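Local structure of nucleotide-binding protein, universal stress protein UspA family (3S3T) at residues A20-A25 against A34-L39; Y40-S45 against D61-H66. The protein binds ATP and, as a member of the universal stress protein UspA family, probably takes part in the cell's response to stress. One frame throughout, in Å; residues are numbered along the deposited sequence.

Both contacts set strand 35-43 against a helix, contact 1 using its first half and helix 16-32, contact 2 its second half and helix 53-78. In each case helix and strand run nearly antiparallel (169° and 167°), and all touching residues are buried. The centre of contact 1 is about 8 Å from the chain's centre, that of contact 2 about 12 Å; the contact centres lie about 19 Å apart, on opposite sides of the chain's centre. Contact 1 is purely apolar, without hydrogen bonds between its segments. Contact 2 buries more surface (220 against 168 Å²) and mixes valine-alanine packing with a tyrosine-glutamate hydrogen bond and two bridging waters, where the strand meets the adenine.

Contact 1. Residues A20-A25 against A34-L39; sequences AAFTEA and ANLTAL
Leu36 reaches from the strand to the helix with both of its methyl groups, and it has more surface buried here than any other residue of the two segments. CD1 meets Ala25 CB at 3.9 Å, methyl against methyl. CD2 lies over the helix backbone instead, 4.1 Å from Ala25 O, and also approaches the Phe22 ring, whose CE2 is 4.4 Å from Leu36 CD2. With CG anti to the backbone N (chi1 -176°) the branch point is carried out to the helix; CD1 meets the Ala25 methyl, and CD2 sits between the Ala25 carbonyl and the Phe22 ring.

Phe22 is second in buried surface. Ala38 CB and Leu36 CD2 come to its ring obliquely, and the same CE2 that nears Leu36 also lies 4.3 Å from Ala38 CB, so one ring corner spans two strand residues that point to the same side. The ring is carried off the helix and over to the strand by a CG anti to the backbone N (chi1 171°).

The geometry is that of a beta-alpha-beta unit, strand 7-11, helix 16-32, strand 35-43, in the parallel sheet of the universal stress protein fold. Helix and strand axes run antiparallel at 169° and approach to 10.1 Å, leaving room for one layer of side chains. Val10 of strand 7-11 touches both Phe22 and Ala25, while the Phe22 ring also packs on Phe77 and makes a cation-pi contact with Arg74 of helix 53-78. The CA atoms of Ala25 and Leu36 are 7.7 Å apart, those of Phe22 and Ala38 7.5 Å.

Contact 2. Residues Y40-S45 against D61-H66; sequences YVVDDS and DAEAAH. With ATP (adenosine-5'-triphosphate), chain I.
Val42 and Ala64 mark the closest backbone approach, their CA atoms 6.5 Å apart, with strand 40-43 and helix 61-66 running nearly antiparallel (167°). This is helix-on-sheet packing in the parallel alpha/beta fold of the universal stress proteins, on the stretch of strand that receives the adenine. Val41 holds that base through its backbone: its N donates to ATP N1 at 3.0 Å and its O accepts from ATP N6, nearly straight at 173°.

Tyr40 and Val42 point to the helix while Val41 points away from it. Tyr40 OH donates to the anti lone pair of Glu63 OE2 at 2.7 Å, and OE2 lies in the plane of the ring, at its edge. The carboxylate itself stands almost perpendicular to the ring, 86° between planes. Glu63 gets there fully stretched, CG anti to the backbone N and the chain extended beyond it, sliding past Val42 in the opposite direction, with Val42 CG1 3.8 Å from Glu63 OE1. The other valine methyl, CG2, packs on Ala64 CB at 4.1 Å, near Tyr92 of strand 87-93.

Two waters tie the buried carboxylate to the strand. One donates to both Glu63 OE2 and Val41 O and accepts from Asp43 N, so Val41 O serves water and adenine together; the other links Glu63 OE1 to Asp43 O. Replacing Glu63 by an alanine removes the carboxylate, and the Tyr40 hydroxyl would probably lose its acceptor and both waters their helix-side anchor. Asp43 OD1 closes an Asx turn, accepting from Ser45 N and from Ser45 OG, the latter at 2.6 Å.

Contact 1. Residues A20-A25 against A34-L39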
loop_
_atom_site.group_PDB
_atom_site.type_symbol
_atom_site.label_atom_id
_atom_site.label_comp_id
_atom_site.label_asym_id
_atom_site.label_seq_id
_atom_site.Cartn_x
_atom_site.Cartn_y
_atom_site.Cartn_z
ATOM N N ALA A 20 -6.145 -22.908 -1.297
ATOM C CA ALA A 20 -7.243 -22.658 -0.367
ATOM C C ALA A 20 -8.252 -21.604 -0.987
ATOM O O ALA A 20 -9.477 -21.698 -0.821
ATOM C CB ALA A 20 -6.689 -22.167 0.921
ATOM N N ALA A 21 -7.706 -20.608 -1.689
ATOM C CA ALA A 21 -8.515 -19.651 -2.476
ATOM C C ALA A 21 -9.366 -20.358 -3.538
ATOM O O ALA A 21 -10.538 -20.080 -3.695
ATOM C CB ALA A 21 -7.562 -18.618 -3.162
ATOM N N PHE A 22 -8.745 -21.243 -4.307
ATOM C CA PHE A 22 -9.461 -21.984 -5.306
ATOM C C PHE A 22 -10.577 -22.791 -4.659
ATOM O O PHE A 22 -11.713 -22.805 -5.143
ATOM C CB PHE A 22 -8.535 -22.885 -6.095
ATOM C CG PHE A 22 -9.260 -23.816 -6.985
ATOM C CD1 PHE A 22 -9.485 -25.137 -6.598
ATOM C CD2 PHE A 22 -9.793 -23.359 -8.180
ATOM C CE1 PHE A 22 -10.198 -26.004 -7.418
ATOM C CE2 PHE A 22 -10.518 -24.249 -9.012
ATOM C CZ PHE A 22 -10.697 -25.559 -8.628
ATOM N N THR A 23 -10.271 -23.421 -3.533
ATOM C CA THR A 23 -11.278 -24.259 -2.844
ATOM C C THR A 23 -12.507 -23.460 -2.470
ATOM O O THR A 23 -13.627 -23.944 -2.650
ATOM C CB THR A 23 -10.679 -24.969 -1.637
ATOM O OG1 THR A 23 -9.641 -25.820 -2.116
ATOM C CG2 THR A 23 -11.743 -25.831 -0.885
ATOM N N GLU A 24 -12.298 -22.227 -1.994
ATOM C CA GLU A 24 -13.412 -21.329 -1.670
ATOM C C GLU A 24 -14.110 -20.802 -2.902
ATOM O O GLU A 24 -15.347 -20.649 -2.889
ATOM C CB GLU A 24 -12.967 -20.188 -0.775
ATOM C CG GLU A 24 -14.079 -19.260 -0.312
ATOM C CD GLU A 24 -15.212 -19.976 0.385
ATOM O OE1 GLU A 24 -16.322 -19.423 0.383
ATOM O OE2 GLU A 24 -14.996 -21.100 0.902
ATOM N N ALA A 25 -13.360 -20.553 -3.982
ATOM C CA ALA A 25 -13.967 -20.125 -5.247
ATOM C C ALA A 25 -14.948 -21.178 -5.758
ATOM O O ALA A 25 -16.029 -20.842 -6.237
ATOM C CB ALA A 25 -12.883 -19.801 -6.327
ATOM N N ALA A 34 -22.308 -20.026 -10.669
ATOM C CA ALA A 34 -21.548 -19.113 -11.511
ATOM C C ALA A 34 -20.548 -19.857 -12.361
ATOM O O ALA A 34 -20.110 -20.942 -12.021
ATOM C CB ALA A 34 -20.866 -18.054 -10.663
ATOM N N ASN A 35 -20.168 -19.266 -13.483
ATOM C CA ASN A 35 -19.049 -19.803 -14.225
ATOM C C ASN A 35 -17.796 -19.540 -13.395
ATOM O O ASN A 35 -17.722 -18.527 -12.658
ATOM C CB ASN A 35 -18.943 -19.184 -15.624
ATOM C CG ASN A 35 -20.193 -19.402 -16.466
ATOM O OD1 ASN A 35 -20.762 -20.494 -16.510
ATOM N ND2 ASN A 35 -20.631 -18.344 -17.132
ATOM N N LEU A 36 -16.836 -20.462 -13.461
ATOM C CA LEU A 36 -15.591 -20.351 -12.724
ATOM C C LEU A 36 -14.411 -20.501 -13.670
ATOM O O LEU A 36 -14.422 -21.379 -14.518
ATOM C CB LEU A 36 -15.530 -21.396 -11.591
ATOM C CG LEU A 36 -14.327 -21.371 -10.640
ATOM C CD1 LEU A 36 -14.174 -20.018 -9.988
ATOM C CD2 LEU A 36 -14.459 -22.493 -9.594
ATOM N N THR A 37 -13.419 -19.594 -13.546
ATOM C CA THR A 37 -12.168 -19.708 -14.292
ATOM C C THR A 37 -10.982 -19.667 -13.305
ATOM O O THR A 37 -10.900 -18.731 -12.518
ATOM C CB THR A 37 -12.006 -18.533 -15.265
ATOM O OG1 THR A 37 -13.049 -18.614 -16.246
ATOM C CG2 THR A 37 -10.615 -18.574 -15.985
ATOM N N ALA A 38 -10.120 -20.690 -13.336
ATOM C CA ALA A 38 -8.805 -20.666 -12.642
ATOM C C ALA A 38 -7.714 -20.233 -13.606
ATOM O O ALA A 38 -7.637 -20.723 -14.755
ATOM C CB ALA A 38 -8.483 -21.997 -12.026
ATOM N N LEU A 39 -6.902 -19.266 -13.169
ATOM C CA LEU A 39 -5.874 -18.665 -14.021
ATOM C C LEU A 39 -4.518 -18.754 -13.327
ATOM O O LEU A 39 -4.361 -18.202 -12.253
ATOM C CB LEU A 39 -6.192 -17.202 -14.299
ATOM C CG LEU A 39 -5.104 -16.308 -14.932
ATOM C CD1 LEU A 39 -4.685 -16.787 -16.402
ATOM C CD2 LEU A 39 -5.587 -14.907 -14.956
#

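Contact 2. Residues Y40-S45 against D61-H66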
loop_
_atom_site.group_PDB
_atom_site.type_symbol
_atom_site.label_atom_id
_atom_site.label_comp_id
_atom_site.label_asym_id
_atom_site.label_seq_id
_atom_site.Cartn_x
_atom_site.Cartn_y
_atom_site.Cartn_z
ATOM N N TYR A 40 -3.567 -19.465 -13.924
ATOM C CA TYR A 40 -2.162 -19.423 -13.468
ATOM C C TYR A 40 -1.336 -18.580 -14.419
ATOM O O TYR A 40 -1.307 -18.840 -15.632
ATOM C CB TYR A 40 -1.594 -20.847 -13.424
ATOM C CG TYR A 40 -0.199 -20.971 -12.830
ATOM C CD1 TYR A 40 0.936 -20.569 -13.536
ATOM C CD2 TYR A 40 -0.012 -21.515 -11.553
ATOM C CE1 TYR A 40 2.204 -20.661 -12.963
ATOM C CE2 TYR A 40 1.274 -21.658 -10.998
ATOM C CZ TYR A 40 2.346 -21.230 -11.678
ATOM O OH TYR A 40 3.566 -21.385 -11.086
ATOM N N VAL A 41 -0.639 -17.578 -13.894
ATOM C CA VAL A 41 0.249 -16.783 -14.726
ATOM C C VAL A 41 1.712 -17.169 -14.560
ATOM O O VAL A 41 2.273 -17.080 -13.467
ATOM C CB VAL A 41 0.080 -15.273 -14.486
ATOM C CG1 VAL A 41 0.861 -14.471 -15.593
ATOM C CG2 VAL A 41 -1.392 -14.885 -14.543
ATOM N N VAL A 42 2.330 -17.588 -15.671
ATOM C CA VAL A 42 3.764 -17.893 -15.703
ATOM C C VAL A 42 4.532 -16.567 -15.844
ATOM O O VAL A 42 4.475 -15.892 -16.891
ATOM C CB VAL A 42 4.126 -18.822 -16.886
ATOM C CG1 VAL A 42 5.604 -19.107 -16.910
ATOM C CG2 VAL A 42 3.326 -20.108 -16.883
ATOM N N ASP A 43 5.278 -16.192 -14.815
ATOM C CA ASP A 43 5.967 -14.904 -14.840
ATOM C C ASP A 43 7.138 -14.991 -15.800
ATOM O O ASP A 43 8.104 -15.700 -15.537
ATOM C CB ASP A 43 6.470 -14.536 -13.445
ATOM C CG ASP A 43 7.009 -13.116 -13.369
ATOM O OD1 ASP A 43 7.439 -12.529 -14.376
ATOM O OD2 ASP A 43 6.978 -12.588 -12.261
ATOM N N ASP A 44 7.060 -14.239 -16.882
ATOM C CA ASP A 44 8.055 -14.251 -17.923
ATOM C C ASP A 44 8.945 -12.999 -17.923
ATOM O O ASP A 44 9.566 -12.708 -18.931
ATOM C CB ASP A 44 7.388 -14.439 -19.300
ATOM C CG ASP A 44 6.522 -13.270 -19.725
ATOM O OD1 ASP A 44 6.402 -12.257 -18.993
ATOM O OD2 ASP A 44 5.966 -13.375 -20.846
ATOM N N SER A 45 9.006 -12.283 -16.793
ATOM C CA SER A 45 9.671 -10.959 -16.728
ATOM C C SER A 45 11.164 -11.002 -16.378
ATOM O O SER A 45 11.834 -9.961 -16.377
ATOM C CB SER A 45 8.909 -10.025 -15.771
ATOM O OG SER A 45 8.996 -10.449 -14.415
ATOM N N ASP A 61 8.442 -23.369 -19.605
ATOM C CA ASP A 61 7.664 -24.527 -20.020
ATOM C C ASP A 61 7.505 -25.571 -18.927
ATOM O O ASP A 61 6.455 -26.211 -18.864
ATOM C CB ASP A 61 8.248 -25.147 -21.272
ATOM C CG ASP A 61 8.130 -24.227 -22.477
ATOM O OD1 ASP A 61 7.410 -23.195 -22.396
ATOM O OD2 ASP A 61 8.779 -24.513 -23.490
ATOM N N ALA A 62 8.523 -25.766 -18.079
ATOM C CA ALA A 62 8.397 -26.736 -16.983
ATOM C C ALA A 62 7.412 -26.184 -15.962
ATOM O O ALA A 62 6.566 -26.907 -15.448
ATOM C CB ALA A 62 9.764 -27.045 -16.304
ATOM N N GLU A 63 7.514 -24.906 -15.653
ATOM C CA GLU A 63 6.574 -24.319 -14.686
ATOM C C GLU A 63 5.135 -24.453 -15.197
ATOM O O GLU A 63 4.221 -24.839 -14.442
ATOM C CB GLU A 63 6.908 -22.851 -14.419
ATOM C CG GLU A 63 5.879 -22.151 -13.542
ATOM C CD GLU A 63 6.290 -20.715 -13.176
ATOM O OE1 GLU A 63 7.303 -20.203 -13.716
ATOM O OE2 GLU A 63 5.573 -20.096 -12.370
ATOM N N ALA A 64 4.952 -24.099 -16.462
ATOM C CA ALA A 64 3.664 -24.222 -17.170
ATOM C C ALA A 64 3.118 -25.662 -17.125
ATOM O O ALA A 64 1.943 -25.871 -16.894
ATOM C CB ALA A 64 3.818 -23.758 -18.650
ATOM N N ALA A 65 3.988 -26.647 -17.323
ATOM C CA ALA A 65 3.550 -28.029 -17.317
ATOM C C ALA A 65 3.080 -28.452 -15.925
ATOM O O ALA A 65 2.083 -29.124 -15.794
ATOM C CB ALA A 65 4.660 -28.979 -17.879
ATOM N N HIS A 66 3.792 -28.015 -14.891
ATOM C CA HIS A 66 3.384 -28.247 -13.512
ATOM C C HIS A 66 2.025 -27.613 -13.210
ATOM O O HIS A 66 1.171 -28.239 -12.613
ATOM C CB HIS A 66 4.422 -27.680 -12.548
ATOM C CG HIS A 66 4.028 -27.801 -11.102
ATOM N ND1 HIS A 66 4.044 -29.010 -10.424
ATOM C CD2 HIS A 66 3.586 -26.877 -10.216
ATOM C CE1 HIS A 66 3.639 -28.818 -9.180
ATOM N NE2 HIS A 66 3.360 -27.532 -9.024
HETATM P PG ATP I . 4.924 -11.123 -2.960
HETATM O O1G ATP I . 4.877 -11.667 -4.369
HETATM O O2G ATP I . 6.290 -11.229 -2.355
HETATM O O3G ATP I . 4.389 -9.710 -2.769
HETATM P PB ATP I . 3.477 -13.542 -2.147
HETATM O O1B ATP I . 3.512 -14.202 -0.798
HETATM O O2B ATP I . 4.096 -14.255 -3.300
HETATM O O3B ATP I . 4.076 -12.072 -1.967
HETATM P PA ATP I . 1.177 -12.837 -3.779
HETATM O O1A ATP I . 2.051 -12.974 -4.987
HETATM O O2A ATP I . 0.520 -11.528 -3.619
HETATM O O3A ATP I . 1.914 -13.206 -2.421
HETATM O "O5'" ATP I . 0.044 -14.015 -3.926
HETATM C "C5'" ATP I . -1.251 -13.801 -3.367
HETATM C "C4'" ATP I . -2.316 -14.482 -4.230
HETATM O "O4'" ATP I . -2.172 -13.900 -5.520
HETATM C "C3'" ATP I . -2.097 -15.972 -4.434
HETATM O "O3'" ATP I . -2.627 -16.757 -3.379
HETATM C "C2'" ATP I . -2.770 -16.139 -5.774
HETATM O "O2'" ATP I . -4.170 -16.188 -5.530
HETATM C "C1'" ATP I . -2.416 -14.866 -6.530
HETATM N N9 ATP I . -1.245 -15.044 -7.385
HETATM C C8 ATP I . 0.063 -14.794 -7.065
HETATM N N7 ATP I . 0.878 -15.105 -8.099
HETATM C C5 ATP I . 0.081 -15.552 -9.076
HETATM C C6 ATP I . 0.299 -16.068 -10.422
HETATM N N6 ATP I . 1.562 -16.131 -10.891
HETATM N N1 ATP I . -0.798 -16.455 -11.164
HETATM C C2 ATP I . -2.031 -16.369 -10.640
HETATM N N3 ATP I . -2.314 -15.950 -9.398
HETATM C C4 ATP I . -1.302 -15.528 -8.607
HETATM O O HOH W 1 4.707 -17.568 -12.310
HETATM O O HOH W 2 8.457 -17.654 -13.439
#